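Local coordinates for putative major capsid protein (Cafeteriavirus-dependent mavirus, PDB 6G44) that probably forms the shell of the virophage capsid, as a major capsid protein of the double jelly-roll type that associates into trimers, at residues N209-R223 with I282-S294. Sequence-based numbering, arbitrary orientation.
Sequences NPTQYKNIKDPVPFR and IPKTIIYNTPLIS
Phe-222 lays its ring over one face of Tyr-288 in an offset stack, the centroids 4.6 Å apart and the planes 20° from parallel. Toward the rim of the tyrosine, Phe-222 CE1 comes within 3.6 Å of Tyr-288 CE2. Val-220 adds an aliphatic branch: its CG1, anti to the backbone N (chi1 179°), meets the same CE2. Tyrosine suits this place because its flat ring can be buried while its hydroxyl reaches the neighbouring backbone; Tyr-288 OH donates to Pro-221 O at 2.6 Å and accepts from a water held by Arg-223 N. In this double jelly-roll protein the contact sets the loop leading into strand 222-235, with that strand's first residues, against the early part of strand 286-305, which belongs to another sheet; Trp-23 of a neighbouring subunit packs on Val-220. Arg-223 bends at chi3 (49°), bringing one face of its guanidinium against Ile-286 CD1, which lies over its centre. Arginine's several N-H donors let this flat group serve two successive carbonyls as well: NH1 reaches Pro-283 O at 2.7 Å, and NH2, also bonded to Ser-482, reaches Lys-284 O at 2.9 Å. Gln-212 sets its amide almost perpendicular to the Tyr-288 ring, and NE2 bridges Asn-289 O (3.2 Å) and Pro-210 O. Past Pro-210 and the Thr-290 methyl, Asn-209 ND2 donates to Pro-291 O (2.9 Å) from above the carbonyl plane. Both amides can offer NH2 to backbone carbonyls and oxygen to water; Asn-209 OD1 accepts from two waters, leading to Ile-293 N and Tyr-213 OH.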
# COMPACT_ATOMS: atom_id res chain seq x y z
N ASN C 209 3.57 -10.92 -27.06
CA ASN C 209 2.39 -11.75 -27.39
C ASN C 209 2.83 -13.21 -27.74
O ASN C 209 3.83 -13.37 -28.46
CB ASN C 209 1.62 -11.16 -28.56
CG ASN C 209 1.00 -9.80 -28.25
OD1 ASN C 209 1.70 -8.88 -27.79
ND2 ASN C 209 -0.29 -9.65 -28.51
N PRO C 210 2.16 -14.24 -27.23
CA PRO C 210 0.92 -14.23 -26.44
C PRO C 210 1.12 -14.43 -24.93
O PRO C 210 0.19 -14.90 -24.25
CB PRO C 210 0.19 -15.44 -27.01
CG PRO C 210 1.31 -16.42 -27.20
CD PRO C 210 2.50 -15.62 -27.64
N THR C 211 2.27 -14.05 -24.38
CA THR C 211 2.53 -14.31 -22.97
C THR C 211 1.52 -13.59 -22.10
O THR C 211 1.00 -12.53 -22.42
CB THR C 211 3.95 -13.96 -22.49
OG1 THR C 211 4.12 -12.54 -22.46
CG2 THR C 211 5.04 -14.64 -23.33
N GLN C 212 1.27 -14.19 -20.95
CA GLN C 212 0.24 -13.72 -20.01
C GLN C 212 0.86 -12.83 -18.93
O GLN C 212 0.69 -13.04 -17.72
CB GLN C 212 -0.49 -14.92 -19.47
CG GLN C 212 -1.20 -15.72 -20.56
CD GLN C 212 -2.30 -14.94 -21.20
OE1 GLN C 212 -3.35 -14.74 -20.57
NE2 GLN C 212 -2.10 -14.46 -22.44
N TYR C 213 1.54 -11.78 -19.39
CA TYR C 213 2.34 -10.89 -18.52
C TYR C 213 1.47 -9.99 -17.66
O TYR C 213 2.00 -9.29 -16.77
CB TYR C 213 3.34 -10.05 -19.36
CG TYR C 213 2.67 -9.18 -20.38
CD1 TYR C 213 2.20 -7.91 -20.04
CD2 TYR C 213 2.51 -9.60 -21.70
CE1 TYR C 213 1.54 -7.13 -20.96
CE2 TYR C 213 1.86 -8.82 -22.64
CZ TYR C 213 1.37 -7.58 -22.25
OH TYR C 213 0.72 -6.77 -23.15
N LYS C 214 0.17 -9.95 -17.91
CA LYS C 214 -0.73 -9.17 -17.06
C LYS C 214 -1.26 -10.00 -15.88
O LYS C 214 -1.92 -9.44 -15.00
CB LYS C 214 -1.90 -8.61 -17.88
CG LYS C 214 -1.47 -7.64 -18.99
CD LYS C 214 -2.53 -7.44 -20.07
CE LYS C 214 -3.87 -6.93 -19.56
NZ LYS C 214 -3.85 -5.48 -19.22
N ASN C 215 -1.00 -11.31 -15.87
CA ASN C 215 -1.52 -12.25 -14.88
C ASN C 215 -0.38 -13.15 -14.39
O ASN C 215 -0.48 -14.35 -14.53
CB ASN C 215 -2.64 -13.10 -15.52
CG ASN C 215 -3.82 -12.27 -16.03
OD1 ASN C 215 -3.84 -11.84 -17.19
ND2 ASN C 215 -4.81 -12.08 -15.18
N ILE C 216 0.69 -12.59 -13.84
CA ILE C 216 1.85 -13.37 -13.46
C ILE C 216 1.60 -14.35 -12.31
O ILE C 216 2.16 -15.44 -12.31
CB ILE C 216 3.04 -12.44 -13.20
CG1 ILE C 216 3.45 -11.81 -14.56
CG2 ILE C 216 4.20 -13.19 -12.55
CD1 ILE C 216 4.21 -10.53 -14.43
N LYS C 217 0.71 -14.02 -11.37
CA LYS C 217 0.47 -14.95 -10.25
C LYS C 217 -0.20 -16.23 -10.71
O LYS C 217 0.20 -17.34 -10.30
CB LYS C 217 -0.35 -14.31 -9.11
CG LYS C 217 -0.65 -15.31 -7.98
CD LYS C 217 -1.16 -14.69 -6.69
CE LYS C 217 -1.68 -15.78 -5.74
NZ LYS C 217 -0.62 -16.77 -5.34
N ASP C 218 -1.19 -16.08 -11.61
CA ASP C 218 -2.07 -17.18 -11.96
C ASP C 218 -2.45 -17.17 -13.46
O ASP C 218 -3.63 -17.08 -13.82
CB ASP C 218 -3.31 -17.09 -11.07
CG ASP C 218 -4.22 -18.29 -11.17
OD1 ASP C 218 -3.75 -19.42 -11.37
OD2 ASP C 218 -5.44 -18.07 -11.01
N PRO C 219 -1.44 -17.27 -14.34
CA PRO C 219 -1.71 -17.24 -15.77
C PRO C 219 -2.27 -18.57 -16.27
O PRO C 219 -1.88 -19.64 -15.78
CB PRO C 219 -0.32 -16.99 -16.39
CG PRO C 219 0.63 -17.56 -15.43
CD PRO C 219 -0.00 -17.47 -14.06
N VAL C 220 -3.18 -18.48 -17.24
CA VAL C 220 -3.70 -19.68 -17.92
C VAL C 220 -2.52 -20.35 -18.66
O VAL C 220 -1.80 -19.68 -19.41
CB VAL C 220 -4.82 -19.31 -18.89
CG1 VAL C 220 -5.33 -20.55 -19.59
CG2 VAL C 220 -5.97 -18.66 -18.11
N PRO C 221 -2.31 -21.67 -18.46
CA PRO C 221 -1.25 -22.39 -19.15
C PRO C 221 -1.49 -22.54 -20.65
O PRO C 221 -2.63 -22.50 -21.11
CB PRO C 221 -1.32 -23.79 -18.50
CG PRO C 221 -2.08 -23.62 -17.25
CD PRO C 221 -3.05 -22.53 -17.53
N PHE C 222 -0.38 -22.69 -21.38
CA PHE C 222 -0.42 -23.15 -22.78
C PHE C 222 -0.40 -24.68 -22.84
O PHE C 222 0.08 -25.32 -21.93
CB PHE C 222 0.75 -22.53 -23.54
CG PHE C 222 0.60 -21.05 -23.70
CD1 PHE C 222 -0.36 -20.55 -24.58
CD2 PHE C 222 1.38 -20.17 -22.97
CE1 PHE C 222 -0.53 -19.19 -24.73
CE2 PHE C 222 1.20 -18.80 -23.12
CZ PHE C 222 0.25 -18.34 -23.99
N ARG C 223 -0.94 -25.22 -23.92
CA ARG C 223 -1.17 -26.66 -24.10
C ARG C 223 -0.40 -27.18 -25.34
O ARG C 223 -0.57 -26.66 -26.44
CB ARG C 223 -2.69 -26.91 -24.27
CG ARG C 223 -3.12 -28.36 -24.59
CD ARG C 223 -4.57 -28.53 -24.95
NE ARG C 223 -5.05 -27.58 -25.98
CZ ARG C 223 -6.32 -27.39 -26.27
NH1 ARG C 223 -7.26 -28.12 -25.69
NH2 ARG C 223 -6.66 -26.46 -27.15
N ILE C 282 -9.69 -31.24 -20.84
CA ILE C 282 -9.41 -29.82 -21.14
C ILE C 282 -10.25 -29.48 -22.36
O ILE C 282 -10.32 -30.25 -23.31
CB ILE C 282 -7.91 -29.61 -21.42
CG1 ILE C 282 -7.12 -29.88 -20.14
CG2 ILE C 282 -7.62 -28.20 -21.95
CD1 ILE C 282 -5.62 -29.89 -20.34
N PRO C 283 -10.92 -28.31 -22.35
CA PRO C 283 -11.73 -27.95 -23.50
C PRO C 283 -10.96 -27.94 -24.82
O PRO C 283 -9.76 -27.72 -24.84
CB PRO C 283 -12.19 -26.52 -23.18
CG PRO C 283 -12.10 -26.41 -21.71
CD PRO C 283 -10.97 -27.28 -21.28
N LYS C 284 -11.67 -28.19 -25.91
CA LYS C 284 -11.05 -28.26 -27.24
C LYS C 284 -10.38 -26.95 -27.64
O LYS C 284 -9.28 -26.97 -28.18
CB LYS C 284 -12.08 -28.65 -28.30
CG LYS C 284 -12.67 -30.04 -28.14
CD LYS C 284 -13.70 -30.31 -29.23
CE LYS C 284 -14.84 -31.18 -28.74
NZ LYS C 284 -14.37 -32.50 -28.23
N THR C 285 -11.06 -25.83 -27.39
CA THR C 285 -10.57 -24.53 -27.81
C THR C 285 -10.40 -23.62 -26.62
O THR C 285 -11.38 -23.31 -25.94
CB THR C 285 -11.51 -23.89 -28.85
OG1 THR C 285 -11.60 -24.76 -29.98
CG2 THR C 285 -10.98 -22.55 -29.33
N ILE C 286 -9.16 -23.19 -26.37
CA ILE C 286 -8.83 -22.34 -25.22
C ILE C 286 -8.57 -20.94 -25.76
O ILE C 286 -7.89 -20.76 -26.77
CB ILE C 286 -7.60 -22.86 -24.44
CG1 ILE C 286 -7.82 -24.32 -23.99
CG2 ILE C 286 -7.32 -21.97 -23.23
CD1 ILE C 286 -6.57 -25.02 -23.54
N ILE C 287 -9.09 -19.94 -25.05
CA ILE C 287 -9.00 -18.52 -25.45
C ILE C 287 -8.05 -17.76 -24.49
O ILE C 287 -8.11 -17.95 -23.27
CB ILE C 287 -10.39 -17.88 -25.42
CG1 ILE C 287 -11.32 -18.62 -26.39
CG2 ILE C 287 -10.32 -16.39 -25.74
CD1 ILE C 287 -12.78 -18.22 -26.33
N TYR C 288 -7.15 -16.95 -25.05
CA TYR C 288 -6.17 -16.13 -24.29
C TYR C 288 -6.35 -14.67 -24.68
O TYR C 288 -6.44 -14.33 -25.85
CB TYR C 288 -4.73 -16.53 -24.59
CG TYR C 288 -4.44 -17.97 -24.27
CD1 TYR C 288 -4.83 -18.96 -25.16
CD2 TYR C 288 -3.79 -18.34 -23.10
CE1 TYR C 288 -4.60 -20.29 -24.87
CE2 TYR C 288 -3.56 -19.68 -22.79
CZ TYR C 288 -3.99 -20.64 -23.68
OH TYR C 288 -3.77 -21.96 -23.41
N ASN C 289 -6.35 -13.81 -23.66
CA ASN C 289 -6.38 -12.37 -23.86
C ASN C 289 -4.94 -11.93 -24.19
O ASN C 289 -4.03 -12.15 -23.41
CB ASN C 289 -6.87 -11.69 -22.56
CG ASN C 289 -7.35 -10.28 -22.77
OD1 ASN C 289 -7.16 -9.70 -23.80
ND2 ASN C 289 -8.07 -9.75 -21.79
N THR C 290 -4.74 -11.39 -25.39
CA THR C 290 -3.42 -11.05 -25.90
C THR C 290 -3.48 -9.69 -26.60
O THR C 290 -3.41 -9.62 -27.83
CB THR C 290 -2.87 -12.16 -26.85
OG1 THR C 290 -3.82 -12.37 -27.90
CG2 THR C 290 -2.66 -13.43 -26.09
N PRO C 291 -3.57 -8.60 -25.82
CA PRO C 291 -3.72 -7.26 -26.41
C PRO C 291 -2.68 -6.92 -27.45
O PRO C 291 -1.53 -7.32 -27.32
CB PRO C 291 -3.58 -6.33 -25.20
CG PRO C 291 -3.76 -7.15 -23.99
CD PRO C 291 -3.48 -8.58 -24.34
N LEU C 292 -3.10 -6.19 -28.48
CA LEU C 292 -2.20 -5.78 -29.56
C LEU C 292 -1.90 -4.28 -29.46
O LEU C 292 -2.80 -3.45 -29.58
CB LEU C 292 -2.87 -6.10 -30.91
CG LEU C 292 -2.04 -5.81 -32.15
CD1 LEU C 292 -0.80 -6.68 -32.19
CD2 LEU C 292 -2.93 -6.06 -33.36
N ILE C 293 -0.65 -3.95 -29.21
CA ILE C 293 -0.22 -2.55 -29.07
C ILE C 293 0.53 -2.20 -30.33
O ILE C 293 1.46 -2.94 -30.73
CB ILE C 293 0.70 -2.37 -27.85
CG1 ILE C 293 -0.08 -2.53 -26.53
CG2 ILE C 293 1.33 -0.99 -27.86
CD1 ILE C 293 -0.61 -3.91 -26.18
N SER C 294 0.18 -1.07 -30.94
CA SER C 294 0.71 -0.65 -32.25
C SER C 294 1.01 0.83 -32.23
O SER C 294 0.21 1.58 -31.69
CB SER C 294 -0.33 -0.89 -33.35
OG SER C 294 -0.73 -2.24 -33.44
O HOH W 1 1.36 -6.23 -29.08
O HOH W 2 0.25 -8.18 -25.46
O HOH W 3 -1.43 -11.97 -30.04
O HOH W 4 -6.02 -14.82 -20.99
O HOH W 5 -2.66 -23.49 -25.44
O HOH W 6 -8.07 -30.70 -25.09